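Local coordinates for PGRP-Hd - Peptidoglycan recognition protein homologue (Alvinella pompejana, PDB 3EP1), which probably recognises bacterial peptidoglycan in innate immunity, as a homologue of the peptidoglycan recognition proteins, which share the N-acetylmuramoyl-L-alanine amidase fold, at residues A[19-30]-A[97-108]; A[82-90]-A[125-135]. All coordinates share one frame; numbering follows the deposited sequence.

Contact 1 of 2, residues A[19-30]-A[97-108]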
loop_
_atom_site.group_PDB
_atom_site.type_symbol
_atom_site.label_atom_id
_atom_site.label_comp_id
_atom_site.label_asym_id
_atom_site.label_seq_id
_atom_site.Cartn_x
_atom_site.Cartn_y
_atom_site.Cartn_z
ATOM N N GLN A 19 -20.009 -7.688 -11.215
ATOM C CA GLN A 19 -18.765 -6.980 -10.960
ATOM C C GLN A 19 -18.185 -6.437 -12.260
ATOM O O GLN A 19 -17.777 -7.202 -13.131
ATOM C CB GLN A 19 -17.767 -7.925 -10.289
ATOM C CG GLN A 19 -16.385 -7.342 -10.109
ATOM C CD GLN A 19 -15.436 -8.298 -9.412
ATOM O OE1 GLN A 19 -15.670 -8.696 -8.269
ATOM N NE2 GLN A 19 -14.356 -8.672 -10.094
ATOM N N ILE A 20 -18.163 -5.116 -12.400
ATOM C CA ILE A 20 -17.620 -4.507 -13.604
ATOM C C ILE A 20 -16.198 -4.033 -13.339
ATOM O O ILE A 20 -15.970 -3.172 -12.484
ATOM C CB ILE A 20 -18.490 -3.314 -14.070
ATOM C CG1 ILE A 20 -19.914 -3.803 -14.362
ATOM C CG2 ILE A 20 -17.878 -2.670 -15.313
ATOM C CD1 ILE A 20 -20.832 -2.747 -14.976
ATOM N N LYS A 21 -15.241 -4.607 -14.065
ATOM C CA LYS A 21 -13.839 -4.237 -13.897
ATOM C C LYS A 21 -13.566 -2.828 -14.394
ATOM O O LYS A 21 -14.349 -2.260 -15.145
ATOM C CB LYS A 21 -12.934 -5.240 -14.615
ATOM C CG LYS A 21 -12.915 -6.598 -13.928
ATOM C CD LYS A 21 -11.961 -7.562 -14.609
ATOM C CE LYS A 21 -11.751 -8.818 -13.768
ATOM N NZ LYS A 21 -13.008 -9.600 -13.543
ATOM N N MET A 22 -12.449 -2.263 -13.963
ATOM C CA MET A 22 -12.097 -0.904 -14.341
ATOM C C MET A 22 -10.865 -0.840 -15.241
ATOM O O MET A 22 -9.778 -1.291 -14.858
ATOM C CB MET A 22 -11.867 -0.084 -13.074
ATOM C CG MET A 22 -11.474 1.348 -13.310
ATOM S SD MET A 22 -11.332 2.242 -11.764
ATOM C CE MET A 22 -13.009 2.832 -11.592
ATOM N N ASN A 23 -11.038 -0.271 -16.436
ATOM C CA ASN A 23 -9.938 -0.134 -17.391
ATOM C C ASN A 23 -9.069 1.068 -17.026
ATOM O O ASN A 23 -9.505 2.216 -17.142
ATOM C CB ASN A 23 -10.484 0.032 -18.809
ATOM N N GLY A 24 -7.845 0.802 -16.582
ATOM C CA GLY A 24 -6.945 1.880 -16.224
ATOM C C GLY A 24 -7.022 2.263 -14.758
ATOM O O GLY A 24 -7.998 1.943 -14.069
ATOM N N ARG A 25 -5.985 2.940 -14.275
ATOM C CA ARG A 25 -5.961 3.378 -12.893
ATOM C C ARG A 25 -7.046 4.421 -12.693
ATOM O O ARG A 25 -7.661 4.904 -13.657
ATOM C CB ARG A 25 -4.614 4.003 -12.537
ATOM C CG ARG A 25 -3.454 3.038 -12.524
ATOM C CD ARG A 25 -2.554 3.279 -13.715
ATOM N NE ARG A 25 -2.100 4.663 -13.742
ATOM C CZ ARG A 25 -1.128 5.118 -14.527
ATOM N NH1 ARG A 25 -0.507 4.294 -15.355
ATOM N NH2 ARG A 25 -0.772 6.394 -14.474
ATOM N N ALA A 26 -7.288 4.756 -11.435
ATOM C CA ALA A 26 -8.282 5.757 -11.106
ATOM C C ALA A 26 -7.462 7.010 -10.914
ATOM O O ALA A 26 -6.404 6.969 -10.284
ATOM C CB ALA A 26 -9.009 5.383 -9.821
ATOM N N ASP A 27 -7.925 8.117 -11.478
ATOM C CA ASP A 27 -7.198 9.354 -11.351
ATOM C C ASP A 27 -7.828 10.289 -10.337
ATOM O O ASP A 27 -7.317 11.378 -10.095
ATOM C CB ASP A 27 -7.046 10.026 -12.724
ATOM C CG ASP A 27 -8.374 10.307 -13.400
ATOM O OD1 ASP A 27 -9.251 9.422 -13.424
ATOM O OD2 ASP A 27 -8.531 11.418 -13.932
ATOM N N GLU A 28 -8.930 9.862 -9.727
ATOM C CA GLU A 28 -9.568 10.690 -8.708
ATOM C C GLU A 28 -10.293 9.913 -7.605
ATOM O O GLU A 28 -10.874 8.856 -7.840
ATOM C CB GLU A 28 -10.503 11.724 -9.357
ATOM C CG GLU A 28 -11.578 11.167 -10.272
ATOM C CD GLU A 28 -12.142 12.240 -11.191
ATOM O OE1 GLU A 28 -13.059 11.944 -11.985
ATOM O OE2 GLU A 28 -11.654 13.385 -11.113
ATOM N N ILE A 29 -10.227 10.445 -6.391
ATOM C CA ILE A 29 -10.863 9.824 -5.234
ATOM C C ILE A 29 -12.026 10.684 -4.746
ATOM O O ILE A 29 -11.838 11.847 -4.392
ATOM C CB ILE A 29 -9.867 9.656 -4.059
ATOM C CG1 ILE A 29 -8.755 8.668 -4.425
ATOM C CG2 ILE A 29 -10.603 9.165 -2.828
ATOM C CD1 ILE A 29 -7.768 9.161 -5.454
ATOM N N PHE A 30 -13.224 10.115 -4.726
ATOM C CA PHE A 30 -14.397 10.853 -4.267
ATOM C C PHE A 30 -14.718 10.519 -2.821
ATOM O O PHE A 30 -14.928 9.358 -2.482
ATOM C CB PHE A 30 -15.602 10.541 -5.160
ATOM C CG PHE A 30 -15.483 11.104 -6.543
ATOM C CD1 PHE A 30 -15.437 12.485 -6.742
ATOM C CD2 PHE A 30 -15.374 10.264 -7.645
ATOM C CE1 PHE A 30 -15.281 13.019 -8.017
ATOM C CE2 PHE A 30 -15.217 10.789 -8.930
ATOM C CZ PHE A 30 -15.169 12.168 -9.114
ATOM N N GLY A 97 -9.748 -1.762 -8.614
ATOM C CA GLY A 97 -10.073 -2.267 -9.937
ATOM C C GLY A 97 -11.515 -2.561 -10.307
ATOM O O GLY A 97 -11.758 -3.254 -11.290
ATOM N N VAL A 98 -12.471 -2.046 -9.544
ATOM C CA VAL A 98 -13.883 -2.276 -9.847
ATOM C C VAL A 98 -14.663 -0.963 -9.804
ATOM O O VAL A 98 -14.452 -0.147 -8.911
ATOM C CB VAL A 98 -14.532 -3.256 -8.840
ATOM C CG1 VAL A 98 -15.998 -3.457 -9.187
ATOM C CG2 VAL A 98 -13.800 -4.586 -8.847
ATOM N N VAL A 99 -15.570 -0.769 -10.760
ATOM C CA VAL A 99 -16.374 0.452 -10.812
ATOM C C VAL A 99 -17.463 0.460 -9.737
ATOM O O VAL A 99 -18.206 -0.513 -9.577
ATOM C CB VAL A 99 -17.036 0.642 -12.204
ATOM C CG1 VAL A 99 -15.967 0.786 -13.287
ATOM C CG2 VAL A 99 -17.922 -0.539 -12.516
ATOM N N GLY A 100 -17.538 1.559 -8.990
ATOM C CA GLY A 100 -18.539 1.670 -7.949
ATOM C C GLY A 100 -19.761 2.423 -8.442
ATOM O O GLY A 100 -19.896 2.673 -9.639
ATOM N N GLN A 101 -20.648 2.771 -7.513
ATOM C CA GLN A 101 -21.858 3.533 -7.816
ATOM C C GLN A 101 -22.031 4.535 -6.670
ATOM O O GLN A 101 -22.990 4.473 -5.909
ATOM C CB GLN A 101 -23.064 2.586 -7.929
ATOM C CG GLN A 101 -23.008 1.710 -9.183
ATOM C CD GLN A 101 -24.025 0.577 -9.190
ATOM O OE1 GLN A 101 -23.924 -0.371 -8.413
ATOM N NE2 GLN A 101 -25.010 0.677 -10.075
ATOM N N HIS A 102 -21.076 5.455 -6.575
ATOM C CA HIS A 102 -21.026 6.467 -5.522
ATOM C C HIS A 102 -21.135 7.917 -5.992
ATOM O O HIS A 102 -21.639 8.775 -5.266
ATOM C CB HIS A 102 -19.728 6.285 -4.738
ATOM C CG HIS A 102 -18.528 6.086 -5.612
ATOM N ND1 HIS A 102 -17.897 7.125 -6.258
ATOM C CD2 HIS A 102 -17.879 4.959 -5.991
ATOM C CE1 HIS A 102 -16.912 6.649 -7.000
ATOM N NE2 HIS A 102 -16.880 5.336 -6.856
ATOM N N THR A 103 -20.650 8.207 -7.192
ATOM C CA THR A 103 -20.731 9.567 -7.706
ATOM C C THR A 103 -21.284 9.524 -9.130
ATOM O O THR A 103 -20.550 9.306 -10.093
ATOM C CB THR A 103 -19.352 10.252 -7.689
ATOM O OG1 THR A 103 -18.500 9.632 -8.657
ATOM C CG2 THR A 103 -18.713 10.115 -6.327
ATOM N N LYS A 104 -22.591 9.733 -9.241
ATOM C CA LYS A 104 -23.288 9.680 -10.521
ATOM C C LYS A 104 -22.523 10.330 -11.656
ATOM O O LYS A 104 -22.157 11.502 -11.585
ATOM C CB LYS A 104 -24.676 10.310 -10.395
ATOM N N GLY A 105 -22.274 9.542 -12.695
ATOM C CA GLY A 105 -21.573 10.041 -13.859
ATOM C C GLY A 105 -20.059 10.027 -13.804
ATOM O O GLY A 105 -19.414 10.141 -14.846
ATOM N N ARG A 106 -19.490 9.861 -12.613
ATOM C CA ARG A 106 -18.036 9.872 -12.447
ATOM C C ARG A 106 -17.422 8.583 -11.871
ATOM O O ARG A 106 -16.286 8.595 -11.398
ATOM C CB ARG A 106 -17.650 11.035 -11.534
ATOM C CG ARG A 106 -18.403 12.329 -11.801
ATOM C CD ARG A 106 -17.675 13.216 -12.769
ATOM N NE ARG A 106 -16.692 14.067 -12.104
ATOM C CZ ARG A 106 -15.379 14.016 -12.326
ATOM N NH1 ARG A 106 -14.882 13.141 -13.199
ATOM N NH2 ARG A 106 -14.568 14.863 -11.691
ATOM N N ASP A 107 -18.155 7.477 -11.916
ATOM C CA ASP A 107 -17.657 6.230 -11.350
ATOM C C ASP A 107 -16.638 5.471 -12.179
ATOM O O ASP A 107 -15.790 4.786 -11.631
ATOM C CB ASP A 107 -18.822 5.292 -11.055
ATOM C CG ASP A 107 -19.834 5.903 -10.124
ATOM O OD1 ASP A 107 -19.473 6.203 -8.969
ATOM O OD2 ASP A 107 -20.994 6.082 -10.549
ATOM N N SER A 108 -16.715 5.602 -13.497
ATOM C CA SER A 108 -15.834 4.859 -14.395
ATOM C C SER A 108 -14.322 4.917 -14.190
ATOM O O SER A 108 -13.638 3.930 -14.445
ATOM C CB SER A 108 -16.162 5.216 -15.848
ATOM O OG SER A 108 -16.211 6.621 -16.019
HETATM O O HOH W 1 -19.229 -2.829 -10.606
HETATM O O HOH W 2 -13.756 1.761 -16.643
#

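Contact 2 of 2, residues A[82-90]-A[125-135]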
loop_
_atom_site.group_PDB
_atom_site.type_symbol
_atom_site.label_atom_id
_atom_site.label_comp_id
_atom_site.label_asym_id
_atom_site.label_seq_id
_atom_site.Cartn_x
_atom_site.Cartn_y
_atom_site.Cartn_z
ATOM N N PHE A 82 -14.054 1.489 -0.902
ATOM C CA PHE A 82 -13.492 1.349 0.436
ATOM C C PHE A 82 -14.251 2.229 1.421
ATOM O O PHE A 82 -14.908 3.188 1.031
ATOM C CB PHE A 82 -12.022 1.782 0.474
ATOM C CG PHE A 82 -11.106 0.928 -0.351
ATOM C CD1 PHE A 82 -10.755 1.309 -1.640
ATOM C CD2 PHE A 82 -10.604 -0.264 0.159
ATOM C CE1 PHE A 82 -9.919 0.516 -2.409
ATOM C CE2 PHE A 82 -9.771 -1.064 -0.599
ATOM C CZ PHE A 82 -9.427 -0.673 -1.891
ATOM N N LEU A 83 -14.140 1.903 2.704
ATOM C CA LEU A 83 -14.783 2.675 3.758
ATOM C C LEU A 83 -13.794 2.752 4.917
ATOM O O LEU A 83 -13.040 1.815 5.153
ATOM C CB LEU A 83 -16.089 2.014 4.209
ATOM C CG LEU A 83 -17.167 1.727 3.160
ATOM C CD1 LEU A 83 -16.875 0.401 2.478
ATOM C CD2 LEU A 83 -18.534 1.673 3.827
ATOM N N ILE A 84 -13.808 3.863 5.643
ATOM C CA ILE A 84 -12.878 4.080 6.749
ATOM C C ILE A 84 -13.609 4.579 7.998
ATOM O O ILE A 84 -14.407 5.508 7.909
ATOM C CB ILE A 84 -11.814 5.136 6.328
ATOM C CG1 ILE A 84 -11.200 4.736 4.978
ATOM C CG2 ILE A 84 -10.757 5.290 7.410
ATOM C CD1 ILE A 84 -10.188 5.718 4.414
ATOM N N ASP A 85 -13.358 3.965 9.155
ATOM C CA ASP A 85 -14.017 4.415 10.381
ATOM C C ASP A 85 -13.132 5.387 11.159
ATOM O O ASP A 85 -11.977 5.607 10.805
ATOM C CB ASP A 85 -14.447 3.236 11.280
ATOM C CG ASP A 85 -13.278 2.430 11.823
ATOM O OD1 ASP A 85 -12.148 2.959 11.904
ATOM O OD2 ASP A 85 -13.506 1.258 12.195
ATOM N N GLN A 86 -13.676 5.951 12.229
ATOM C CA GLN A 86 -12.963 6.948 13.028
ATOM C C GLN A 86 -11.732 6.478 13.799
ATOM O O GLN A 86 -10.964 7.299 14.320
ATOM C CB GLN A 86 -13.970 7.649 13.942
ATOM C CG GLN A 86 -15.091 8.297 13.116
ATOM C CD GLN A 86 -16.155 8.977 13.948
ATOM O OE1 GLN A 86 -16.709 8.378 14.869
ATOM N NE2 GLN A 86 -16.460 10.233 13.622
ATOM N N ASP A 87 -11.524 5.166 13.846
ATOM C CA ASP A 87 -10.359 4.614 14.518
ATOM C C ASP A 87 -9.295 4.216 13.509
ATOM O O ASP A 87 -8.338 3.541 13.854
ATOM C CB ASP A 87 -10.745 3.407 15.376
ATOM C CG ASP A 87 -11.517 3.803 16.618
ATOM O OD1 ASP A 87 -11.021 4.660 17.380
ATOM O OD2 ASP A 87 -12.617 3.259 16.845
ATOM N N GLY A 88 -9.468 4.633 12.258
ATOM C CA GLY A 88 -8.490 4.317 11.231
ATOM C C GLY A 88 -8.585 2.951 10.575
ATOM O O GLY A 88 -7.696 2.563 9.819
ATOM N N VAL A 89 -9.652 2.214 10.854
ATOM C CA VAL A 89 -9.833 0.898 10.260
ATOM C C VAL A 89 -10.353 1.044 8.827
ATOM O O VAL A 89 -11.330 1.742 8.585
ATOM C CB VAL A 89 -10.838 0.058 11.087
ATOM C CG1 VAL A 89 -10.981 -1.333 10.488
ATOM C CG2 VAL A 89 -10.373 -0.020 12.546
ATOM N N ILE A 90 -9.696 0.389 7.879
ATOM C CA ILE A 90 -10.110 0.453 6.480
ATOM C C ILE A 90 -10.845 -0.822 6.072
ATOM O O ILE A 90 -10.344 -1.920 6.295
ATOM C CB ILE A 90 -8.898 0.616 5.536
ATOM C CG1 ILE A 90 -8.101 1.869 5.897
ATOM C CG2 ILE A 90 -9.371 0.720 4.104
ATOM C CD1 ILE A 90 -6.868 2.092 5.013
ATOM N N SER A 125 -11.292 12.319 13.032
ATOM C CA SER A 125 -10.185 11.985 13.926
ATOM C C SER A 125 -8.893 11.910 13.136
ATOM O O SER A 125 -8.907 11.723 11.918
ATOM C CB SER A 125 -10.435 10.641 14.617
ATOM O OG SER A 125 -10.453 9.568 13.690
ATOM N N GLN A 126 -7.773 12.049 13.830
ATOM C CA GLN A 126 -6.481 11.987 13.174
ATOM C C GLN A 126 -6.258 10.579 12.659
ATOM O O GLN A 126 -5.605 10.377 11.635
ATOM C CB GLN A 126 -5.367 12.356 14.152
ATOM C CG GLN A 126 -3.992 12.387 13.522
ATOM C CD GLN A 126 -3.850 13.488 12.487
ATOM O OE1 GLN A 126 -4.031 14.671 12.793
ATOM N NE2 GLN A 126 -3.520 13.107 11.254
ATOM N N ALA A 127 -6.809 9.605 13.380
ATOM C CA ALA A 127 -6.667 8.204 13.011
ATOM C C ALA A 127 -7.291 7.926 11.654
ATOM O O ALA A 127 -6.756 7.149 10.871
ATOM C CB ALA A 127 -7.308 7.323 14.070
ATOM N N LEU A 128 -8.428 8.565 11.392
ATOM C CA LEU A 128 -9.146 8.398 10.135
ATOM C C LEU A 128 -8.359 9.037 8.991
ATOM O O LEU A 128 -8.250 8.465 7.909
ATOM C CB LEU A 128 -10.545 9.020 10.250
ATOM C CG LEU A 128 -11.546 8.757 9.120
ATOM C CD1 LEU A 128 -12.956 9.010 9.631
ATOM C CD2 LEU A 128 -11.240 9.636 7.923
ATOM N N GLN A 129 -7.812 10.222 9.234
ATOM C CA GLN A 129 -7.019 10.914 8.221
ATOM C C GLN A 129 -5.803 10.112 7.784
ATOM O O GLN A 129 -5.525 10.011 6.592
ATOM C CB GLN A 129 -6.545 12.263 8.742
ATOM C CG GLN A 129 -7.610 13.330 8.748
ATOM C CD GLN A 129 -7.100 14.628 9.326
ATOM O OE1 GLN A 129 -6.054 15.133 8.920
ATOM N NE2 GLN A 129 -7.837 15.179 10.280
ATOM N N ASP A 130 -5.073 9.553 8.747
ATOM C CA ASP A 130 -3.881 8.769 8.434
ATOM C C ASP A 130 -4.227 7.536 7.613
ATOM O O ASP A 130 -3.481 7.171 6.710
ATOM C CB ASP A 130 -3.156 8.354 9.715
ATOM C CG ASP A 130 -2.656 9.547 10.512
ATOM O OD1 ASP A 130 -2.794 9.537 11.750
ATOM O OD2 ASP A 130 -2.124 10.500 9.902
ATOM N N ALA A 131 -5.350 6.894 7.932
ATOM C CA ALA A 131 -5.779 5.708 7.193
ATOM C C ALA A 131 -6.095 6.152 5.774
ATOM O O ALA A 131 -5.725 5.492 4.804
ATOM C CB ALA A 131 -7.017 5.087 7.842
ATOM N N LEU A 132 -6.782 7.284 5.667
ATOM C CA LEU A 132 -7.130 7.840 4.374
ATOM C C LEU A 132 -5.842 8.065 3.605
ATOM O O LEU A 132 -5.716 7.661 2.457
ATOM C CB LEU A 132 -7.872 9.162 4.545
ATOM C CG LEU A 132 -8.164 9.961 3.270
ATOM C CD1 LEU A 132 -8.658 9.040 2.169
ATOM C CD2 LEU A 132 -9.196 11.034 3.576
ATOM N N SER A 133 -4.884 8.701 4.264
ATOM C CA SER A 133 -3.592 8.985 3.657
ATOM C C SER A 133 -2.896 7.703 3.217
ATOM O O SER A 133 -2.369 7.627 2.105
ATOM C CB SER A 133 -2.703 9.735 4.643
ATOM O OG SER A 133 -1.490 10.110 4.021
ATOM N N LYS A 134 -2.902 6.695 4.086
ATOM C CA LYS A 134 -2.264 5.417 3.775
ATOM C C LYS A 134 -2.901 4.731 2.567
ATOM O O LYS A 134 -2.199 4.249 1.685
ATOM C CB LYS A 134 -2.328 4.480 4.986
ATOM C CG LYS A 134 -1.674 3.110 4.767
ATOM C CD LYS A 134 -1.709 2.254 6.044
ATOM C CE LYS A 134 -3.146 1.996 6.478
ATOM N NZ LYS A 134 -3.257 1.522 7.880
ATOM N N LEU A 135 -4.231 4.684 2.537
ATOM C CA LEU A 135 -4.940 4.042 1.436
ATOM C C LEU A 135 -4.509 4.599 0.075
ATOM O O LEU A 135 -4.238 3.862 -0.867
ATOM C CB LEU A 135 -6.449 4.224 1.621
ATOM C CG LEU A 135 -7.348 3.722 0.488
ATOM C CD1 LEU A 135 -7.200 2.223 0.343
ATOM C CD2 LEU A 135 -8.791 4.078 0.769
#

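Contact 1 of 2, residues A[19-30]-A[97-108]
The loop 97-108, between strands 90-92 and 110-115, meets residues 19-30 twice: through an isolated beta bridge at K21 and V98, and through an aromatic and charged cluster at the start of strand 26-33. At the bridge, V99 N donates to I20 O (3.0 Å) nearly in line with the carbonyl, while M22 N reaches G97 O from above its carbonyl plane. Beside it, I20 packs on V99 CG2, and M22 CE lies against the carbonyl oxygens of D107 and S108. At the strand, T103 CB covers one face of the F30 ring, 4.3 Å from its centre. F30 CZ points end-on into the guanidinium face of R106, the two planes 78° apart. E28, its CG wedged between backbone N and carbonyl carbon (chi1 56°), crosses R106 at about a right angle and forms a salt bridge, OE1 to NH1, modelled at 2.5 Å, a length too short to be trusted in detail. With an alanine at F30, T103 would probably lose its ring and the guanidinium the aromatic edge against its face, leaving E28 to hold it. Because E28 also pairs with R152, two arginines probably help keep its buried carboxylate ionised.

Contact 2 of 2, residues A[82-90]-A[125-135]
A beta hairpin, strands 82-84 and 90-92, lies on helix 126-141, its turn seated over the helix N-terminus. S125 is the N-cap: its OG accepts from L128 N (3.2 Å) and also meets Q86 O, a donor bond whose 2.4 Å length is too short to be trusted in detail. Next to it, A127 CB rests against Q86 O and the D87 carbonyl carbon. G88 CA comes to 3.3 Å from A127 O, and a CB on this residue would collide with that oxygen. The turn from D85 to G88 is type I; D85 OD1 accepts D87 N, making an Asx turn, and takes V89 N from the opposite face of the carboxylate, while OD2 binds Y91 OH. Strand 82-84 and helix segment 126-135 run nearly antiparallel, at 154° with axes 9.5 Å apart, the alpha-on-sheet layer of an alpha/beta amidase-type domain. Alternate strand residues face the helix. I84, with CG2 anti to the backbone N, sets that methyl between A131 CB (3.8 Å) and L128 CG, while its CD1 reaches L132 CA at 3.7 Å. I90 works from the neighbouring strand, CG1 on A131 CB and CD1 against L135 CB and K134 CE. At the far end L135 CD1 sits squarely over the F82 ring, 4.0 Å from its centre and 3° off the normal, a CH-pi contact. W96 meets that ring edge-to-face and touches L135 as well, while K134 packs on I137 of the second subunit.

Contacts 1 and 2 reach the same mixed sheet from different places: their centres are about 20 Å apart, on opposite sides of the centre of the chain, although their nearest atoms come within about 5 Å without touching. Strand 110-115 lies between their strands and connects them. E28 of contact 1 pairs with I111 through the backbone, and F82 and I84 of contact 2 pair with A114; L135 and L128 lean on V113 and V115. The segments alternate along the chain, and hairpin 82-92 is followed after a few residues by loop 97-108. Contact 1 ties that loop down through backbone hydrogen bonds, a salt bridge and the packing of M22 and F30, whereas contact 2 is largely apolar, with polar capping at the hairpin turn.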